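Local coordinates for protein alpha-1,3-glucanase (Streptomyces thermodiastaticus, PDB 7C7D) that hydrolyses alpha-1,3-glucan as a thermostable endo-acting glycosidase of family GH87, working through a catalytic unit that carries a calcium ion, at residues Val118-Ser123 with Tyr145-Thr150; Arg229-Ala234 with Gly238-Pro243; Ile555-Phe560 with Gly565-Thr570. All coordinates share one frame; numbering follows the deposited sequence.

Contact 1: Val118-Ser123 with Tyr145-Thr150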
ATOM      1  N   VAL A 118      17.704   0.717 -10.011  1.00 13.26           N
ATOM      2  CA  VAL A 118      18.871   0.633 -10.894  1.00 13.61           C
ATOM      3  C   VAL A 118      18.366   0.379 -12.294  1.00 13.65           C
ATOM      4  O   VAL A 118      17.218  -0.069 -12.490  1.00 14.25           O
ATOM      5  CB  VAL A 118      19.871  -0.461 -10.435  1.00 14.34           C
ATOM      6  CG1 VAL A 118      20.417  -0.153  -9.052  1.00 14.96           C
ATOM      7  CG2 VAL A 118      19.247  -1.844 -10.521  1.00 14.66           C
ATOM      8  N   PRO A 119      19.182   0.638 -13.319  1.00 15.05           N
ATOM      9  CA  PRO A 119      18.702   0.487 -14.694  1.00 15.84           C
ATOM     10  C   PRO A 119      18.298  -0.947 -15.003  1.00 15.36           C
ATOM     11  O   PRO A 119      18.888  -1.909 -14.505  1.00 15.69           O
ATOM     12  CB  PRO A 119      19.902   0.929 -15.541  1.00 17.37           C
ATOM     13  CG  PRO A 119      20.649   1.863 -14.648  1.00 18.03           C
ATOM     14  CD  PRO A 119      20.523   1.251 -13.283  1.00 16.39           C
ATOM     15  N   ASP A 120      17.266  -1.076 -15.832  1.00 16.37           N
ATOM     16  CA  ASP A 120      16.733  -2.389 -16.160  1.00 16.96           C
ATOM     17  C   ASP A 120      17.812  -3.242 -16.810  1.00 17.53           C
ATOM     18  O   ASP A 120      18.540  -2.776 -17.688  1.00 20.04           O
ATOM     19  CB  ASP A 120      15.543  -2.241 -17.104  1.00 19.51           C
ATOM     20  CG  ASP A 120      14.655  -3.462 -17.108  1.00 22.20           C
ATOM     21  OD1 ASP A 120      14.907  -4.387 -16.308  1.00 22.71           O
ATOM     22  OD2 ASP A 120      13.704  -3.495 -17.910  1.00 24.47           O
ATOM     23  N   GLY A 121      17.928  -4.485 -16.350  1.00 16.80           N
ATOM     24  CA  GLY A 121      18.958  -5.391 -16.810  1.00 17.30           C
ATOM     25  C   GLY A 121      20.207  -5.418 -15.962  1.00 17.24           C
ATOM     26  O   GLY A 121      21.039  -6.317 -16.137  1.00 19.84           O
ATOM     27  N   GLN A 122      20.366  -4.477 -15.043  1.00 15.76           N
ATOM     28  CA  GLN A 122      21.596  -4.343 -14.282  1.00 15.55           C
ATOM     29  C   GLN A 122      21.365  -4.658 -12.813  1.00 15.07           C
ATOM     30  O   GLN A 122      20.233  -4.679 -12.316  1.00 15.92           O
ATOM     31  CB  GLN A 122      22.180  -2.938 -14.429  1.00 16.57           C
ATOM     32  CG  GLN A 122      22.538  -2.593 -15.861  1.00 17.78           C
ATOM     33  CD  GLN A 122      23.044  -1.177 -15.997  1.00 20.17           C
ATOM     34  OE1 GLN A 122      23.146  -0.454 -15.014  1.00 20.44           O
ATOM     35  NE2 GLN A 122      23.366  -0.774 -17.219  1.00 24.04           N
ATOM     36  N   SER A 123      22.471  -4.895 -12.121  1.00 15.07           N
ATOM     37  CA  SER A 123      22.444  -5.171 -10.695  1.00 15.45           C
ATOM     38  C   SER A 123      23.822  -4.868 -10.135  1.00 15.17           C
ATOM     39  O   SER A 123      24.793  -4.694 -10.875  1.00 15.75           O
ATOM     40  CB  SER A 123      22.042  -6.619 -10.408  1.00 18.30           C
ATOM     41  OG  SER A 123      22.993  -7.513 -10.954  1.00 19.36           O
ATOM     42  N   TYR A 145      13.338  -7.366  -9.870  1.00 13.50           N
ATOM     43  CA  TYR A 145      11.959  -7.317  -9.403  1.00 13.84           C
ATOM     44  C   TYR A 145      11.216  -6.091  -9.900  1.00 13.47           C
ATOM     45  O   TYR A 145      10.072  -5.861  -9.487  1.00 16.41           O
ATOM     46  CB  TYR A 145      11.912  -7.392  -7.874  1.00 14.53           C
ATOM     47  CG  TYR A 145      12.757  -8.513  -7.342  1.00 14.09           C
ATOM     48  CD1 TYR A 145      12.317  -9.827  -7.413  1.00 14.36           C
ATOM     49  CD2 TYR A 145      14.005  -8.269  -6.789  1.00 15.24           C
ATOM     50  CE1 TYR A 145      13.095 -10.865  -6.942  1.00 15.54           C
ATOM     51  CE2 TYR A 145      14.792  -9.297  -6.313  1.00 16.04           C
ATOM     52  CZ  TYR A 145      14.334 -10.594  -6.393  1.00 15.87           C
ATOM     53  OH  TYR A 145      15.121 -11.615  -5.914  1.00 18.57           O
ATOM     54  N   SER A 146      11.838  -5.306 -10.774  1.00 12.97           N
ATOM     55  CA  SER A 146      11.342  -4.015 -11.214  1.00 12.41           C
ATOM     56  C   SER A 146      11.070  -4.040 -12.714  1.00 13.39           C
ATOM     57  O   SER A 146      11.415  -4.995 -13.414  1.00 15.05           O
ATOM     58  CB  SER A 146      12.362  -2.918 -10.880  1.00 13.11           C
ATOM     59  OG  SER A 146      12.583  -2.834  -9.478  1.00 13.57           O
ATOM     60  N   TYR A 147      10.443  -2.963 -13.203  1.00 13.49           N
ATOM     61  CA  TYR A 147      10.142  -2.768 -14.622  1.00 13.57           C
ATOM     62  C   TYR A 147       9.095  -3.766 -15.101  1.00 14.40           C
ATOM     63  O   TYR A 147       9.400  -4.743 -15.801  1.00 17.90           O
ATOM     64  CB  TYR A 147      11.409  -2.782 -15.488  1.00 14.98           C
ATOM     65  CG  TYR A 147      12.420  -1.753 -15.041  1.00 14.61           C
ATOM     66  CD1 TYR A 147      12.352  -0.442 -15.492  1.00 15.85           C
ATOM     67  CD2 TYR A 147      13.426  -2.086 -14.149  1.00 14.94           C
ATOM     68  CE1 TYR A 147      13.271   0.513 -15.069  1.00 16.45           C
ATOM     69  CE2 TYR A 147      14.343  -1.144 -13.718  1.00 14.93           C
ATOM     70  CZ  TYR A 147      14.267   0.148 -14.189  1.00 14.82           C
ATOM     71  OH  TYR A 147      15.169   1.091 -13.766  1.00 17.37           O
ATOM     72  N   VAL A 148       7.854  -3.509 -14.709  1.00 13.99           N
ATOM     73  CA  VAL A 148       6.729  -4.410 -14.903  1.00 14.97           C
ATOM     74  C   VAL A 148       5.794  -3.791 -15.927  1.00 15.74           C
ATOM     75  O   VAL A 148       5.407  -2.622 -15.801  1.00 16.93           O
ATOM     76  CB  VAL A 148       5.998  -4.646 -13.569  1.00 15.42           C
ATOM     77  CG1 VAL A 148       4.727  -5.449 -13.778  1.00 17.95           C
ATOM     78  CG2 VAL A 148       6.922  -5.327 -12.568  1.00 17.04           C
ATOM     79  N   ASP A 149       5.421  -4.578 -16.931  1.00 17.53           N
ATOM     80  CA  ASP A 149       4.425  -4.189 -17.914  1.00 21.85           C
ATOM     81  C   ASP A 149       3.109  -4.889 -17.608  1.00 21.77           C
ATOM     82  O   ASP A 149       3.088  -6.074 -17.252  1.00 22.78           O
ATOM     83  CB  ASP A 149       4.873  -4.602 -19.316  1.00 28.49           C
ATOM     84  CG  ASP A 149       5.883  -3.651 -19.909  1.00 35.72           C
ATOM     85  OD1 ASP A 149       5.930  -2.486 -19.471  1.00 37.17           O
ATOM     86  OD2 ASP A 149       6.624  -4.071 -20.823  1.00 39.47           O
ATOM     87  N   THR A 150       2.009  -4.147 -17.745  1.00 20.75           N
ATOM     88  CA  THR A 150       0.657  -4.698 -17.648  1.00 21.68           C
ATOM     89  C   THR A 150      -0.163  -4.136 -18.813  1.00 24.07           C
ATOM     90  O   THR A 150      -1.035  -3.285 -18.627  1.00 23.66           O
ATOM     91  CB  THR A 150       0.011  -4.380 -16.293  1.00 20.81           C
ATOM     92  OG1 THR A 150      -0.060  -2.960 -16.113  1.00 19.66           O
ATOM     93  CG2 THR A 150       0.804  -4.997 -15.141  1.00 21.56           C
TER
HETATM   94  O   HOH W   1      15.422  -1.296  -9.806  1.00 14.88           O
HETATM   95  O   HOH W   2      12.076  -5.813 -17.474  1.00 47.84           O
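Val118 starts the contact with its backbone rather than its side chain. Its carbonyl O accepts the hydroxyl of Tyr147, OH to O 2.7 Å. The hydroxyl stands above the carbonyl plane, 44° out of it. The same carbonyl O lies at the edge of the Tyr147 ring, near the ring plane. The N-H of Val118 gives a hydrogen bond to a water, and that water gives a weak one to Ser146 OG.

Pro119 opens a type II beta turn that runs to Gln122 and is closed by Gln122 N to Pro119 O, 3.0 Å. Pro119 CA comes 3.7 Å from Tyr147 OH.

Asp120, the second residue of the turn, lies flat on Tyr147. Asp120 CB sits over the ring centre, 3.6 Å from the Tyr147 centroid, in a CH-pi contact. With CG anti to the backbone N (chi1 -160°), the carboxylate runs back over the ring toward Tyr147 CB, and Asp120 OD2 comes 3.4 Å from that atom. The carboxylate and ring planes are only 12° apart, so the two groups stack. A second water lies 2.9 Å from Asp120 OD2 and can donate to it; its link to Tyr147 O is at best weak.

The contact joins the loop between strands 109-117 and 123-130 to the loop after strand 133-142, within the range of the D1 family. Behind it, Ser146 OG bonds Tyr162 O. A phenylalanine in place of Tyr147 would probably leave Val118 O without its hydroxyl partner and the far end of the ring less firmly fixed. The chemistry is therefore mixed: one directional hydroxyl bond fixes the far end of the ring, while CH-pi packing and the stacked carboxylate of Asp120 cover one face.

Contact 2: Arg229-Ala234 with Gly238-Pro243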
ATOM      1  N   ARG A 229       4.888 -28.660   6.450  1.00 19.68           N
ATOM      2  CA  ARG A 229       3.647 -29.423   6.473  1.00 21.84           C
ATOM      3  C   ARG A 229       3.637 -30.408   7.637  1.00 22.56           C
ATOM      4  O   ARG A 229       2.646 -30.511   8.371  1.00 23.21           O
ATOM      5  CB  ARG A 229       3.532 -30.149   5.137  1.00 26.32           C
ATOM      6  CG  ARG A 229       2.216 -30.779   4.789  1.00 30.52           C
ATOM      7  CD  ARG A 229       2.334 -31.246   3.346  1.00 33.30           C
ATOM      8  NE  ARG A 229       1.188 -32.005   2.876  1.00 35.47           N
ATOM      9  CZ  ARG A 229       1.241 -32.834   1.840  1.00 36.08           C
ATOM     10  NH1 ARG A 229       2.385 -33.003   1.190  1.00 35.11           N
ATOM     11  NH2 ARG A 229       0.159 -33.496   1.459  1.00 37.89           N
ATOM     12  N   ASP A 230       4.744 -31.130   7.829  1.00 22.13           N
ATOM     13  CA  ASP A 230       4.827 -32.100   8.919  1.00 23.90           C
ATOM     14  C   ASP A 230       4.771 -31.416  10.280  1.00 24.00           C
ATOM     15  O   ASP A 230       4.146 -31.931  11.214  1.00 25.37           O
ATOM     16  CB  ASP A 230       6.108 -32.925   8.794  1.00 25.69           C
ATOM     17  CG  ASP A 230       6.096 -33.858   7.596  1.00 28.77           C
ATOM     18  OD1 ASP A 230       5.005 -34.132   7.055  1.00 30.38           O
ATOM     19  OD2 ASP A 230       7.184 -34.328   7.203  1.00 30.28           O
ATOM     20  N   ALA A 231       5.433 -30.265  10.421  1.00 22.60           N
ATOM     21  CA  ALA A 231       5.407 -29.553  11.694  1.00 22.57           C
ATOM     22  C   ALA A 231       4.001 -29.067  12.018  1.00 21.87           C
ATOM     23  O   ALA A 231       3.549 -29.178  13.163  1.00 22.83           O
ATOM     24  CB  ALA A 231       6.395 -28.388  11.664  1.00 22.61           C
ATOM     25  N   ILE A 232       3.297 -28.529  11.020  1.00 21.42           N
ATOM     26  CA  ILE A 232       1.926 -28.069  11.228  1.00 22.67           C
ATOM     27  C   ILE A 232       1.044 -29.215  11.707  1.00 25.06           C
ATOM     28  O   ILE A 232       0.257 -29.062  12.650  1.00 25.89           O
ATOM     29  CB  ILE A 232       1.387 -27.413   9.944  1.00 23.39           C
ATOM     30  CG1 ILE A 232       2.107 -26.086   9.697  1.00 22.68           C
ATOM     31  CG2 ILE A 232      -0.125 -27.210  10.025  1.00 24.85           C
ATOM     32  CD1 ILE A 232       1.851 -25.505   8.319  1.00 22.71           C
ATOM     33  N   ALA A 233       1.175 -30.386  11.077  1.00 27.24           N
ATOM     34  CA  ALA A 233       0.387 -31.540  11.492  1.00 30.33           C
ATOM     35  C   ALA A 233       0.728 -31.975  12.912  1.00 31.74           C
ATOM     36  O   ALA A 233      -0.153 -32.429  13.650  1.00 33.88           O
ATOM     37  CB  ALA A 233       0.587 -32.695  10.506  1.00 31.39           C
ATOM     38  N   ALA A 234       1.990 -31.829  13.318  1.00 30.66           N
ATOM     39  CA  ALA A 234       2.425 -32.260  14.642  1.00 31.27           C
ATOM     40  C   ALA A 234       2.160 -31.227  15.729  1.00 30.65           C
ATOM     41  O   ALA A 234       2.291 -31.551  16.915  1.00 31.60           O
ATOM     42  CB  ALA A 234       3.917 -32.598  14.620  1.00 32.41           C
ATOM     43  N   GLY A 238      -1.161 -25.872  18.726  1.00 26.58           N
ATOM     44  CA  GLY A 238       0.052 -25.352  19.320  1.00 24.68           C
ATOM     45  C   GLY A 238       0.865 -24.484  18.385  1.00 23.48           C
ATOM     46  O   GLY A 238       0.316 -23.805  17.514  1.00 24.00           O
ATOM     47  N   VAL A 239       2.183 -24.504  18.552  1.00 23.62           N
ATOM     48  CA  VAL A 239       3.071 -23.540  17.918  1.00 23.01           C
ATOM     49  C   VAL A 239       4.115 -24.288  17.112  1.00 22.22           C
ATOM     50  O   VAL A 239       4.774 -25.198  17.630  1.00 23.55           O
ATOM     51  CB  VAL A 239       3.747 -22.632  18.961  1.00 23.73           C
ATOM     52  CG1 VAL A 239       4.743 -21.693  18.287  1.00 23.12           C
ATOM     53  CG2 VAL A 239       2.701 -21.857  19.749  1.00 24.01           C
ATOM     54  N   VAL A 240       4.261 -23.904  15.849  1.00 21.55           N
ATOM     55  CA  VAL A 240       5.381 -24.309  15.016  1.00 20.55           C
ATOM     56  C   VAL A 240       6.416 -23.194  15.064  1.00 20.15           C
ATOM     57  O   VAL A 240       6.099 -22.027  14.800  1.00 21.17           O
ATOM     58  CB  VAL A 240       4.930 -24.566  13.571  1.00 21.25           C
ATOM     59  CG1 VAL A 240       6.130 -24.809  12.698  1.00 22.30           C
ATOM     60  CG2 VAL A 240       3.985 -25.748  13.513  1.00 22.10           C
ATOM     61  N   TRP A 241       7.649 -23.555  15.388  1.00 21.16           N
ATOM     62  CA  TRP A 241       8.742 -22.606  15.528  1.00 21.57           C
ATOM     63  C   TRP A 241       9.602 -22.639  14.272  1.00 19.96           C
ATOM     64  O   TRP A 241       9.965 -23.718  13.787  1.00 20.68           O
ATOM     65  CB  TRP A 241       9.592 -22.983  16.739  1.00 23.69           C
ATOM     66  CG  TRP A 241      10.828 -22.167  16.911  1.00 26.08           C
ATOM     67  CD1 TRP A 241      12.118 -22.608  16.836  1.00 27.30           C
ATOM     68  CD2 TRP A 241      10.898 -20.772  17.213  1.00 26.96           C
ATOM     69  NE1 TRP A 241      12.988 -21.571  17.070  1.00 28.84           N
ATOM     70  CE2 TRP A 241      12.264 -20.431  17.302  1.00 27.44           C
ATOM     71  CE3 TRP A 241       9.939 -19.773  17.408  1.00 27.45           C
ATOM     72  CZ2 TRP A 241      12.693 -19.135  17.585  1.00 28.75           C
ATOM     73  CZ3 TRP A 241      10.367 -18.489  17.696  1.00 28.23           C
ATOM     74  CH2 TRP A 241      11.733 -18.182  17.779  1.00 28.19           C
ATOM     75  N   ILE A 242       9.918 -21.457  13.753  1.00 19.50           N
ATOM     76  CA  ILE A 242      10.807 -21.309  12.604  1.00 19.75           C
ATOM     77  C   ILE A 242      12.087 -20.655  13.109  1.00 19.96           C
ATOM     78  O   ILE A 242      12.115 -19.430  13.308  1.00 20.56           O
ATOM     79  CB  ILE A 242      10.167 -20.452  11.499  1.00 18.85           C
ATOM     80  CG1 ILE A 242       8.792 -20.988  11.085  1.00 19.30           C
ATOM     81  CG2 ILE A 242      11.090 -20.373  10.296  1.00 19.47           C
ATOM     82  CD1 ILE A 242       8.020 -20.032  10.175  1.00 19.65           C
ATOM     83  N   PRO A 243      13.158 -21.411  13.335  1.00 21.22           N
ATOM     84  CA  PRO A 243      14.412 -20.814  13.822  1.00 21.42           C
ATOM     85  C   PRO A 243      14.986 -19.843  12.806  1.00 21.13           C
ATOM     86  O   PRO A 243      14.631 -19.895  11.619  1.00 21.22           O
ATOM     87  CB  PRO A 243      15.341 -22.028  13.991  1.00 22.75           C
ATOM     88  CG  PRO A 243      14.447 -23.226  14.023  1.00 23.23           C
ATOM     89  CD  PRO A 243      13.254 -22.874  13.185  1.00 21.71           C
TER
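Val240 and Ala231 meet where helix 225-234 packs against strand 238-242. These elements close a beta-alpha-beta unit with strand 209-210, at the start of the part that belongs to the pectate lyase-like family of right-handed parallel beta-helices. Val240 points from the strand toward the helix, and Ala231 points from the helix toward the strand. Their CA atoms are the nearest across the two segments, 6.2 Å apart.

The valine straddles the alanine with its two methyl groups. Val240 CG1 lies anti to the backbone N (chi1 173°) and meets the methyl of Ala231, Val240 CG1 to Ala231 CB 3.7 Å. CG2 takes the other branch. Val240 CG2 reaches the helix backbone and also lies 4.0 Å from Ala231 CB. Both methyls of the strand residue are thus used on one short piece of helix.

Ile232 takes a lesser part. Its CB is directed away from the strand, but Ile232 CG1 still comes within 4.3 Å of Val240 CG2. All three residues are buried, and no hydrogen bond crosses between the segments. The small methyl of Ala231 probably lets the helix backbone lie close to the valine.

Val240 also touches Val259 and Leu261 of strand 259-263, and Val211 and Ala235. The strand itself is tied by backbone hydrogen bonds to Val209 on one neighbour and to Thr260 and Gln262 on the other. The tightest approach between helix and strand is that of a methyl to a backbone carbonyl: Val240 CG2 stands 3.5 Å from Ala231 O.

Contact 3: Ile555-Phe560 with Gly565-Thr570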
ATOM      1  N   ILE A 555     -14.936  25.008  -6.281  1.00 12.54           N
ATOM      2  CA  ILE A 555     -15.855  23.996  -6.790  1.00 13.15           C
ATOM      3  C   ILE A 555     -15.840  24.011  -8.309  1.00 12.99           C
ATOM      4  O   ILE A 555     -15.955  25.076  -8.925  1.00 13.76           O
ATOM      5  CB  ILE A 555     -17.302  24.249  -6.321  1.00 16.60           C
ATOM      6  CG1 ILE A 555     -17.422  24.271  -4.799  1.00 18.04           C
ATOM      7  CG2 ILE A 555     -18.257  23.217  -6.927  1.00 19.85           C
ATOM      8  CD1 ILE A 555     -18.791  24.709  -4.328  1.00 20.44           C
ATOM      9  N   TYR A 556     -15.765  22.825  -8.900  1.00 12.64           N
ATOM     10  CA  TYR A 556     -16.098  22.581 -10.293  1.00 13.20           C
ATOM     11  C   TYR A 556     -17.331  21.692 -10.266  1.00 13.32           C
ATOM     12  O   TYR A 556     -17.285  20.590  -9.722  1.00 15.20           O
ATOM     13  CB  TYR A 556     -14.931  21.865 -10.971  1.00 15.41           C
ATOM     14  CG  TYR A 556     -15.131  21.504 -12.419  1.00 18.62           C
ATOM     15  CD1 TYR A 556     -14.850  22.418 -13.421  1.00 21.40           C
ATOM     16  CD2 TYR A 556     -15.552  20.235 -12.787  1.00 21.89           C
ATOM     17  CE1 TYR A 556     -15.006  22.091 -14.753  1.00 26.09           C
ATOM     18  CE2 TYR A 556     -15.714  19.898 -14.123  1.00 25.97           C
ATOM     19  CZ  TYR A 556     -15.437  20.829 -15.099  1.00 27.76           C
ATOM     20  OH  TYR A 556     -15.599  20.502 -16.427  1.00 32.24           O
ATOM     21  N   ASN A 557     -18.446  22.190 -10.789  1.00 13.96           N
ATOM     22  CA  ASN A 557     -19.717  21.470 -10.707  1.00 14.00           C
ATOM     23  C   ASN A 557     -20.270  21.335 -12.120  1.00 14.67           C
ATOM     24  O   ASN A 557     -20.958  22.227 -12.619  1.00 16.04           O
ATOM     25  CB  ASN A 557     -20.694  22.179  -9.764  1.00 15.70           C
ATOM     26  CG  ASN A 557     -21.953  21.368  -9.502  1.00 16.19           C
ATOM     27  OD1 ASN A 557     -22.292  20.459 -10.264  1.00 17.48           O
ATOM     28  ND2 ASN A 557     -22.662  21.706  -8.432  1.00 17.69           N
ATOM     29  N   CYS A 558     -19.977  20.207 -12.762  1.00 14.83           N
ATOM     30  CA  CYS A 558     -20.314  19.999 -14.171  1.00 16.99           C
ATOM     31  C   CYS A 558     -20.650  18.527 -14.376  1.00 15.71           C
ATOM     32  O   CYS A 558     -19.823  17.743 -14.862  1.00 16.07           O
ATOM     33  CB  CYS A 558     -19.157  20.441 -15.077  1.00 19.79           C
ATOM     34  SG  CYS A 558     -18.440  22.096 -14.731  1.00 22.73           S
ATOM     35  N   PRO A 559     -21.864  18.105 -13.999  1.00 15.25           N
ATOM     36  CA  PRO A 559     -22.214  16.683 -14.096  1.00 15.22           C
ATOM     37  C   PRO A 559     -22.285  16.195 -15.532  1.00 14.56           C
ATOM     38  O   PRO A 559     -22.667  16.921 -16.453  1.00 16.60           O
ATOM     39  CB  PRO A 559     -23.597  16.599 -13.435  1.00 17.67           C
ATOM     40  CG  PRO A 559     -23.731  17.845 -12.633  1.00 18.83           C
ATOM     41  CD  PRO A 559     -22.930  18.891 -13.357  1.00 16.67           C
ATOM     42  N   PHE A 560     -21.925  14.928 -15.709  1.00 14.79           N
ATOM     43  CA  PHE A 560     -22.086  14.235 -16.977  1.00 15.16           C
ATOM     44  C   PHE A 560     -22.639  12.846 -16.701  1.00 15.32           C
ATOM     45  O   PHE A 560     -22.418  12.294 -15.617  1.00 15.09           O
ATOM     46  CB  PHE A 560     -20.772  14.179 -17.789  1.00 17.15           C
ATOM     47  CG  PHE A 560     -19.687  13.300 -17.200  1.00 17.62           C
ATOM     48  CD1 PHE A 560     -19.657  11.939 -17.467  1.00 18.21           C
ATOM     49  CD2 PHE A 560     -18.656  13.853 -16.445  1.00 18.29           C
ATOM     50  CE1 PHE A 560     -18.642  11.134 -16.955  1.00 18.81           C
ATOM     51  CE2 PHE A 560     -17.639  13.049 -15.934  1.00 18.97           C
ATOM     52  CZ  PHE A 560     -17.634  11.693 -16.187  1.00 20.12           C
ATOM     53  N   GLY A 565     -29.003  14.872 -14.702  1.00 17.39           N
ATOM     54  CA  GLY A 565     -29.431  15.672 -13.570  1.00 16.90           C
ATOM     55  C   GLY A 565     -28.338  16.581 -13.031  1.00 16.58           C
ATOM     56  O   GLY A 565     -27.226  16.655 -13.551  1.00 19.02           O
ATOM     57  N   THR A 566     -28.690  17.284 -11.959  1.00 15.21           N
ATOM     58  CA  THR A 566     -27.799  18.239 -11.310  1.00 16.06           C
ATOM     59  C   THR A 566     -27.141  17.611 -10.093  1.00 14.81           C
ATOM     60  O   THR A 566     -27.560  16.565  -9.599  1.00 15.16           O
ATOM     61  CB  THR A 566     -28.576  19.477 -10.850  1.00 17.66           C
ATOM     62  OG1 THR A 566     -29.530  19.098  -9.848  1.00 20.17           O
ATOM     63  CG2 THR A 566     -29.290  20.109 -12.002  1.00 18.82           C
ATOM     64  N   PHE A 567     -26.117  18.298  -9.589  1.00 15.10           N
ATOM     65  CA  PHE A 567     -25.473  17.965  -8.325  1.00 15.22           C
ATOM     66  C   PHE A 567     -25.608  19.171  -7.412  1.00 16.56           C
ATOM     67  O   PHE A 567     -25.141  20.260  -7.755  1.00 20.21           O
ATOM     68  CB  PHE A 567     -23.994  17.635  -8.528  1.00 15.19           C
ATOM     69  CG  PHE A 567     -23.316  17.116  -7.287  1.00 15.09           C
ATOM     70  CD1 PHE A 567     -23.500  15.801  -6.889  1.00 14.92           C
ATOM     71  CD2 PHE A 567     -22.517  17.938  -6.507  1.00 15.95           C
ATOM     72  CE1 PHE A 567     -22.888  15.302  -5.754  1.00 15.62           C
ATOM     73  CE2 PHE A 567     -21.901  17.443  -5.365  1.00 16.34           C
ATOM     74  CZ  PHE A 567     -22.088  16.124  -4.993  1.00 16.20           C
ATOM     75  N   THR A 568     -26.260  18.984  -6.267  1.00 16.79           N
ATOM     76  CA  THR A 568     -26.500  20.067  -5.316  1.00 19.17           C
ATOM     77  C   THR A 568     -25.473  19.998  -4.187  1.00 18.49           C
ATOM     78  O   THR A 568     -25.477  19.055  -3.385  1.00 19.49           O
ATOM     79  CB  THR A 568     -27.925  20.007  -4.768  1.00 22.16           C
ATOM     80  OG1 THR A 568     -28.859  20.135  -5.847  1.00 24.27           O
ATOM     81  CG2 THR A 568     -28.166  21.141  -3.773  1.00 22.76           C
ATOM     82  N   VAL A 569     -24.616  21.014  -4.117  1.00 19.37           N
ATOM     83  CA  VAL A 569     -23.644  21.180  -3.043  1.00 20.77           C
ATOM     84  C   VAL A 569     -24.317  22.012  -1.959  1.00 19.97           C
ATOM     85  O   VAL A 569     -24.600  23.193  -2.167  1.00 22.05           O
ATOM     86  CB  VAL A 569     -22.384  21.889  -3.560  1.00 23.28           C
ATOM     87  CG1 VAL A 569     -21.404  22.162  -2.424  1.00 24.53           C
ATOM     88  CG2 VAL A 569     -21.734  21.092  -4.685  1.00 25.70           C
ATOM     89  N   THR A 570     -24.575  21.412  -0.800  1.00 17.12           N
ATOM     90  CA  THR A 570     -25.117  22.163   0.327  1.00 16.34           C
ATOM     91  C   THR A 570     -23.970  22.638   1.206  1.00 14.80           C
ATOM     92  O   THR A 570     -23.146  21.839   1.666  1.00 13.99           O
ATOM     93  CB  THR A 570     -26.134  21.354   1.137  1.00 18.29           C
ATOM     94  OG1 THR A 570     -27.333  21.199   0.370  1.00 20.60           O
ATOM     95  CG2 THR A 570     -26.480  22.075   2.438  1.00 20.78           C
TER
HETATM   96  O   HOH W   3     -25.040  20.680 -10.940  1.00 21.04           O
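Phe567 O takes the shortest direct polar bond across the contact, from Asn557 ND2 at 2.9 Å. The N-H...O angle is 179°, almost straight. The oxygen lies in the amide plane of Asn557, while the donor is tilted from the carbonyl plane. A water completes the link: it donates to Asn557 OD1 at 2.8 Å and accepts from Phe567 N at 2.9 Å. ND2 thus holds Phe567 O directly, and OD1 holds Phe567 N through the water. CG of Asn557 lies anti to its backbone N (chi1 -172°), which carries the amide across to Phe567.

Apolar contacts flank this bridge. Ile555 CD1 meets Val569 CG1 tip to tip at 4.1 Å. Past the other side of the amide, Pro559 CG rests 4.1 Å from Phe567 CB.

The two strand pieces run nearly antiparallel, at 154°, but their axes stay 9.3 Å apart, so side chains join them. The contact lies at the C-terminal end of the parallel beta-helix and links two of its sheets. Strand 553-557 pairs with strand 530-534, whereas 567-571 pairs with 538-550. Phe567 also touches Ala534 and Ala540, and the Cys558-Cys585 disulfide ties the first segment to the C-terminal tail.

How the contacts relate
The three contacts follow one another along the chain without overlap. Contact 1 lies in the N-terminal D1 region, whose sheets are antiparallel. Contact 2 comes next, at the start of the parallel beta-helix, and contact 3 comes last, near its C-terminal end. Contacts 2 and 3 lie on opposite sides of the chain's centre, their own centres about 59 Å apart, and both reach the long run of parallel strands. Contact 1 is about 37 Å from contact 2 and 43 Å from contact 3, between centres. None touches another. The second segment of contact 1 lies where the D1 region meets the beta-helix: its Tyr145 bonds Glu296 and stacks on His326.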